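Local coordinates for putative uncharacterized protein (Mycobacterium tuberculosis, PDB 2ZQ5) that is a sulfotransferase, probably transferring a sulfuryl group from the donor 3'-phosphoadenosine 5'-phosphosulfate (PAPS) to an acceptor substrate, at residues 75-79 and 214-218; 98-102 and 261-265. All coordinates share one frame; numbering follows the deposited sequence.

Interaction 1: 75-79 and 214-218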
ATOM      1  N   SER A  75      -8.342  -0.351 -14.938  1.00  7.19           N
ATOM      2  CA  SER A  75      -7.049  -0.808 -15.444  1.00  6.39           C
ATOM      3  C   SER A  75      -7.228  -1.696 -16.673  1.00  7.46           C
ATOM      4  O   SER A  75      -6.504  -1.554 -17.658  1.00  7.43           O
ATOM      5  CB  SER A  75      -6.281  -1.580 -14.364  1.00  6.78           C
ATOM      6  OG  SER A  75      -5.651  -0.697 -13.451  1.00  5.72           O
ATOM      7  N   GLN A  76      -8.191  -2.612 -16.615  1.00  7.84           N
ATOM      8  CA  GLN A  76      -8.448  -3.515 -17.735  1.00  7.77           C
ATOM      9  C   GLN A  76      -8.768  -2.710 -18.993  1.00  8.42           C
ATOM     10  O   GLN A  76      -8.258  -2.999 -20.080  1.00  8.64           O
ATOM     11  CB  GLN A  76      -9.610  -4.453 -17.403  1.00  9.70           C
ATOM     12  CG  GLN A  76      -9.870  -5.520 -18.458  1.00 12.09           C
ATOM     13  CD  GLN A  76      -8.633  -6.338 -18.769  1.00 14.31           C
ATOM     14  OE1 GLN A  76      -7.978  -6.860 -17.868  1.00 11.80           O
ATOM     15  NE2 GLN A  76      -8.306  -6.454 -20.053  1.00 18.88           N
ATOM     16  N   SER A  77      -9.611  -1.695 -18.840  1.00  7.57           N
ATOM     17  CA  SER A  77      -9.984  -0.845 -19.963  1.00  8.17           C
ATOM     18  C   SER A  77      -8.790  -0.028 -20.446  1.00  8.21           C
ATOM     19  O   SER A  77      -8.592   0.146 -21.650  1.00  8.71           O
ATOM     20  CB  SER A  77     -11.124   0.094 -19.560  1.00  9.12           C
ATOM     21  OG  SER A  77     -11.535   0.891 -20.661  1.00  9.60           O
ATOM     22  N   ALA A  78      -7.991   0.473 -19.509  1.00  8.61           N
ATOM     23  CA  ALA A  78      -6.822   1.265 -19.865  1.00  7.60           C
ATOM     24  C   ALA A  78      -5.830   0.451 -20.693  1.00  7.50           C
ATOM     25  O   ALA A  78      -5.236   0.969 -21.640  1.00  8.26           O
ATOM     26  CB  ALA A  78      -6.143   1.798 -18.606  1.00  8.97           C
ATOM     27  N   TRP A  79      -5.645  -0.817 -20.336  1.00  7.54           N
ATOM     28  CA  TRP A  79      -4.721  -1.669 -21.076  1.00  7.79           C
ATOM     29  C   TRP A  79      -5.180  -1.861 -22.518  1.00  9.87           C
ATOM     30  O   TRP A  79      -4.355  -1.983 -23.424  1.00 10.10           O
ATOM     31  CB  TRP A  79      -4.556  -3.031 -20.384  1.00  7.89           C
ATOM     32  CG  TRP A  79      -3.815  -2.948 -19.074  1.00  8.00           C
ATOM     33  CD1 TRP A  79      -2.729  -2.166 -18.799  1.00  7.47           C
ATOM     34  CD2 TRP A  79      -4.097  -3.681 -17.876  1.00  7.68           C
ATOM     35  NE1 TRP A  79      -2.318  -2.366 -17.499  1.00  8.15           N
ATOM     36  CE2 TRP A  79      -3.141  -3.289 -16.911  1.00  8.11           C
ATOM     37  CE3 TRP A  79      -5.066  -4.631 -17.523  1.00  7.79           C
ATOM     38  CZ2 TRP A  79      -3.125  -3.814 -15.612  1.00  7.44           C
ATOM     39  CZ3 TRP A  79      -5.049  -5.153 -16.232  1.00  8.93           C
ATOM     40  CH2 TRP A  79      -4.083  -4.742 -15.294  1.00  7.52           C
ATOM     41  N   ARG A 214       2.084  -4.590 -14.611  1.00  6.42           N
ATOM     42  CA  ARG A 214       1.321  -4.171 -15.784  1.00  6.36           C
ATOM     43  C   ARG A 214       0.757  -2.776 -15.538  1.00  6.37           C
ATOM     44  O   ARG A 214       0.664  -1.964 -16.459  1.00  7.10           O
ATOM     45  CB  ARG A 214       0.177  -5.147 -16.073  1.00  8.45           C
ATOM     46  CG  ARG A 214       0.614  -6.518 -16.565  1.00 16.18           C
ATOM     47  CD  ARG A 214      -0.590  -7.306 -17.063  1.00 21.04           C
ATOM     48  NE  ARG A 214      -1.292  -6.582 -18.121  1.00 25.73           N
ATOM     49  CZ  ARG A 214      -2.426  -6.987 -18.686  1.00 28.58           C
ATOM     50  NH1 ARG A 214      -2.999  -8.119 -18.298  1.00 30.39           N
ATOM     51  NH2 ARG A 214      -2.987  -6.260 -19.642  1.00 29.50           N
ATOM     52  N   ASN A 215       0.372  -2.495 -14.296  1.00  6.46           N
ATOM     53  CA  ASN A 215      -0.150  -1.177 -13.976  1.00  6.59           C
ATOM     54  C   ASN A 215       0.953  -0.119 -13.986  1.00  6.97           C
ATOM     55  O   ASN A 215       0.707   1.025 -14.367  1.00  6.89           O
ATOM     56  CB  ASN A 215      -0.891  -1.198 -12.637  1.00  6.40           C
ATOM     57  CG  ASN A 215      -2.367  -1.503 -12.810  1.00  7.87           C
ATOM     58  OD1 ASN A 215      -3.043  -0.871 -13.627  1.00  8.20           O
ATOM     59  ND2 ASN A 215      -2.878  -2.467 -12.050  1.00  7.87           N
ATOM     60  N   LEU A 216       2.169  -0.484 -13.578  1.00  6.52           N
ATOM     61  CA  LEU A 216       3.269   0.477 -13.618  1.00  6.21           C
ATOM     62  C   LEU A 216       3.599   0.787 -15.080  1.00  7.26           C
ATOM     63  O   LEU A 216       3.902   1.927 -15.424  1.00  7.58           O
ATOM     64  CB  LEU A 216       4.518  -0.068 -12.913  1.00  7.54           C
ATOM     65  CG  LEU A 216       4.426  -0.325 -11.406  1.00  6.50           C
ATOM     66  CD1 LEU A 216       5.836  -0.494 -10.851  1.00  7.70           C
ATOM     67  CD2 LEU A 216       3.736   0.836 -10.702  1.00  8.28           C
ATOM     68  N   GLN A 217       3.548  -0.235 -15.934  1.00  6.48           N
ATOM     69  CA  GLN A 217       3.817  -0.056 -17.362  1.00  7.13           C
ATOM     70  C   GLN A 217       2.813   0.920 -17.967  1.00  7.91           C
ATOM     71  O   GLN A 217       3.171   1.774 -18.778  1.00  6.90           O
ATOM     72  CB  GLN A 217       3.705  -1.386 -18.110  1.00  8.26           C
ATOM     73  CG  GLN A 217       4.819  -2.379 -17.850  1.00  7.77           C
ATOM     74  CD  GLN A 217       4.602  -3.672 -18.612  1.00 10.26           C
ATOM     75  OE1 GLN A 217       3.569  -4.326 -18.466  1.00 10.51           O
ATOM     76  NE2 GLN A 217       5.574  -4.046 -19.437  1.00 10.62           N
ATOM     77  N   LEU A 218       1.550   0.771 -17.579  1.00  6.45           N
ATOM     78  CA  LEU A 218       0.476   1.625 -18.071  1.00  7.32           C
ATOM     79  C   LEU A 218       0.610   3.059 -17.570  1.00  6.07           C
ATOM     80  O   LEU A 218       0.643   4.004 -18.358  1.00  7.59           O
ATOM     81  CB  LEU A 218      -0.873   1.060 -17.627  1.00  7.48           C
ATOM     82  CG  LEU A 218      -2.084   1.980 -17.796  1.00  9.41           C
ATOM     83  CD1 LEU A 218      -2.436   2.111 -19.276  1.00 12.06           C
ATOM     84  CD2 LEU A 218      -3.254   1.416 -17.002  1.00 11.84           C
TER
HETATM   85  O   HOH W   1      -5.970  -8.604 -17.857  1.00 32.11           O
HETATM   86  O   HOH W   2      -5.763  -7.556 -21.109  1.00 38.41           O

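Interaction 2: 98-102 and 261-265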
ATOM      1  N   GLY A  98       8.538  -1.449   5.138  1.00  6.10           N
ATOM      2  CA  GLY A  98       8.777  -1.425   6.566  1.00  7.52           C
ATOM      3  C   GLY A  98       7.453  -1.119   7.235  1.00  7.75           C
ATOM      4  O   GLY A  98       6.454  -0.889   6.554  1.00  8.14           O
ATOM      5  N   LEU A  99       7.433  -1.118   8.562  1.00  7.66           N
ATOM      6  CA  LEU A  99       6.205  -0.835   9.299  1.00  8.63           C
ATOM      7  C   LEU A  99       5.842   0.635   9.250  1.00  8.60           C
ATOM      8  O   LEU A  99       6.678   1.489   8.961  1.00  9.73           O
ATOM      9  CB  LEU A  99       6.355  -1.240  10.767  1.00  7.84           C
ATOM     10  CG  LEU A  99       6.092  -2.693  11.162  1.00  8.09           C
ATOM     11  CD1 LEU A  99       6.884  -3.648  10.290  1.00 10.05           C
ATOM     12  CD2 LEU A  99       6.457  -2.872  12.633  1.00  8.93           C
ATOM     13  N   VAL A 100       4.578   0.931   9.529  1.00 11.47           N
ATOM     14  CA  VAL A 100       4.154   2.316   9.567  1.00 13.31           C
ATOM     15  C   VAL A 100       4.887   2.878  10.787  1.00 13.99           C
ATOM     16  O   VAL A 100       5.209   2.130  11.715  1.00 14.74           O
ATOM     17  CB  VAL A 100       2.623   2.434   9.758  1.00 15.36           C
ATOM     18  CG1 VAL A 100       2.209   1.795  11.068  1.00 16.57           C
ATOM     19  CG2 VAL A 100       2.204   3.895   9.719  1.00 17.76           C
ATOM     20  N   ARG A 101       5.171   4.175  10.767  1.00 14.00           N
ATOM     21  CA  ARG A 101       5.874   4.853  11.857  1.00 14.78           C
ATOM     22  C   ARG A 101       7.378   4.563  11.890  1.00 14.35           C
ATOM     23  O   ARG A 101       8.024   4.758  12.922  1.00 13.63           O
ATOM     24  CB  ARG A 101       5.263   4.480  13.217  1.00 15.99           C
ATOM     25  CG  ARG A 101       3.766   4.723  13.340  1.00 16.84           C
ATOM     26  CD  ARG A 101       3.392   6.177  13.113  1.00 19.45           C
ATOM     27  NE  ARG A 101       1.964   6.392  13.337  1.00 22.63           N
ATOM     28  CZ  ARG A 101       1.303   7.489  12.982  1.00 24.88           C
ATOM     29  NH1 ARG A 101       1.937   8.484  12.377  1.00 28.36           N
ATOM     30  NH2 ARG A 101       0.005   7.592  13.234  1.00 24.68           N
ATOM     31  N   THR A 102       7.940   4.099  10.774  1.00 13.01           N
ATOM     32  CA  THR A 102       9.378   3.819  10.719  1.00 11.80           C
ATOM     33  C   THR A 102      10.100   4.675   9.681  1.00 11.05           C
ATOM     34  O   THR A 102      11.288   4.478   9.422  1.00 12.44           O
ATOM     35  CB  THR A 102       9.681   2.332  10.409  1.00 11.70           C
ATOM     36  OG1 THR A 102       9.201   1.998   9.100  1.00 10.56           O
ATOM     37  CG2 THR A 102       9.023   1.430  11.436  1.00 11.92           C
ATOM     38  N   ILE A 261       6.910   1.790  18.829  1.00  7.59           N
ATOM     39  CA  ILE A 261       5.865   2.255  17.919  1.00  7.60           C
ATOM     40  C   ILE A 261       4.578   1.427  17.915  1.00  6.84           C
ATOM     41  O   ILE A 261       3.572   1.857  17.350  1.00  7.64           O
ATOM     42  CB  ILE A 261       6.376   2.337  16.452  1.00  6.89           C
ATOM     43  CG1 ILE A 261       6.941   0.982  16.009  1.00  7.74           C
ATOM     44  CG2 ILE A 261       7.426   3.433  16.322  1.00  8.60           C
ATOM     45  CD1 ILE A 261       7.267   0.915  14.526  1.00 10.67           C
ATOM     46  N   MET A 262       4.597   0.252  18.541  1.00  6.70           N
ATOM     47  CA  MET A 262       3.413  -0.610  18.558  1.00  6.12           C
ATOM     48  C   MET A 262       2.158   0.098  19.071  1.00  7.05           C
ATOM     49  O   MET A 262       1.086  -0.028  18.475  1.00  6.62           O
ATOM     50  CB  MET A 262       3.682  -1.874  19.384  1.00  6.17           C
ATOM     51  CG  MET A 262       2.517  -2.875  19.420  1.00  7.23           C
ATOM     52  SD  MET A 262       1.842  -3.388  17.801  1.00  7.98           S
ATOM     53  CE  MET A 262       3.134  -4.453  17.206  1.00  9.78           C
ATOM     54  N   ALA A 263       2.271   0.848  20.163  1.00  6.84           N
ATOM     55  CA  ALA A 263       1.095   1.546  20.681  1.00  7.37           C
ATOM     56  C   ALA A 263       0.573   2.548  19.654  1.00  7.90           C
ATOM     57  O   ALA A 263      -0.633   2.643  19.425  1.00  8.08           O
ATOM     58  CB  ALA A 263       1.432   2.259  21.988  1.00  8.03           C
ATOM     59  N   SER A 264       1.491   3.282  19.028  1.00  8.09           N
ATOM     60  CA  SER A 264       1.134   4.279  18.023  1.00  8.60           C
ATOM     61  C   SER A 264       0.456   3.616  16.828  1.00  7.50           C
ATOM     62  O   SER A 264      -0.512   4.144  16.277  1.00  8.48           O
ATOM     63  CB  SER A 264       2.389   5.023  17.561  1.00 10.62           C
ATOM     64  OG  SER A 264       2.079   5.990  16.571  1.00 17.23           O
ATOM     65  N   MET A 265       0.971   2.457  16.431  1.00  7.71           N
ATOM     66  CA  MET A 265       0.411   1.713  15.310  1.00  8.40           C
ATOM     67  C   MET A 265      -1.024   1.302  15.611  1.00  8.29           C
ATOM     68  O   MET A 265      -1.912   1.425  14.763  1.00  9.58           O
ATOM     69  CB  MET A 265       1.258   0.468  15.035  1.00  9.83           C
ATOM     70  CG  MET A 265       2.670   0.776  14.561  1.00 11.99           C
ATOM     71  SD  MET A 265       3.749  -0.666  14.623  1.00 14.09           S
ATOM     72  CE  MET A 265       2.922  -1.742  13.481  1.00 16.92           C
TER

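Interaction 1: 75-79 and 214-218
Helices 55-81 and 206-219 meet with their local axes 10.6 Å apart and inclined at 55°, Ser75 lying opposite Asn215 and Trp79 opposite Leu218. In this helix-helix packing the largest share of buried surface belongs to Trp79, which carries a cation-pi stack with Arg214. The Arg214 guanidinium lies over one face of the indole, CZ standing 3.9 Å from the centroid of the six-membered ring and the two planes 26° apart. A bend in the arginine chain at chi3 (57°) folds the group onto the ring, while the Ser75 carbonyl O of the tryptophan's own helix sits above the opposite face. Trp79 NE1 also gives a weak hydrogen bond to Arg214 O at 3.2 Å, so one residue engages the indole through both backbone and guanidinium. Two waters bridge the amide of Gln76 to Arg214, though their links to the arginine are weak. Deeper in, Ser75 OG donates to Asn215 OD1 at 2.6 Å; Gln180 meets Ser75 OG with NE2 and, weakly, Asn215 ND2 with OE1, giving these buried polar groups a shared partner. Beyond the indole, Leu218 CB packs 3.9 Å from Trp79 CD1, and Leu218 CD2 presses on Ala78 CB at 3.3 Å, tighter than usual van der Waals contact.

Interaction 2: 98-102 and 261-265
Ile261, the N-cap residue of helix 262-272, reaches into the loop 98-102 with both branches. Its CD1 meets Thr102 CG2 at 3.6 Å and Val100 O at 3.7 Å, whereas Ile261 CG2 lies 3.9 Å from Arg101 CB. Ser264, one helical turn on, points its CB toward the turn; with OG anti to the backbone N (chi1 179°), the hydroxyl comes to 3.3 Å from Arg101 NE, but the angle is too poor for a hydrogen bond. The residues it faces form a type II beta turn from Leu99 to Thr102, in which Arg101 takes positive phi (75°) and Thr102 OG1 bonds to Leu99 O at 2.6 Å. In the sulfotransferase fold the loop after strand 94-97, the first strand of the sheet in chain order, is the counterpart of the P-loop and, as in related sulfotransferases, probably binds the 5'-phosphosulfate of PAPS. Met265 then lies alongside Val100, its CG 3.7 Å from Val100 CG1, the two side chains running in opposite directions. Its chain bends at chi3 (62°) and crosses Leu99 at about a right angle, putting CE 3.8 Å from Leu99 CD2. Trp293 of helix 282-304 touches both Leu99 and Met265.

The two contacts lie on opposite sides of the chain's centre, 32 Å between centres and about 16 Å between nearest atoms, so they do not touch. Their segments alternate along the chain: 75-79, 98-102, 214-218, 261-265. Interaction 2 ties the loop leaving strand 94-97 to the helix that follows the adjacent strand 250-255, at the C-terminal end of the parallel strands, where sulfotransferases generally bind PAPS. Interaction 1 joins helices 55-81 and 206-219, which come before strands 94-97 and 227-231, also sheet neighbours. Interaction 1 is thus helix packing remote from interaction 2, which includes part of the probable donor site.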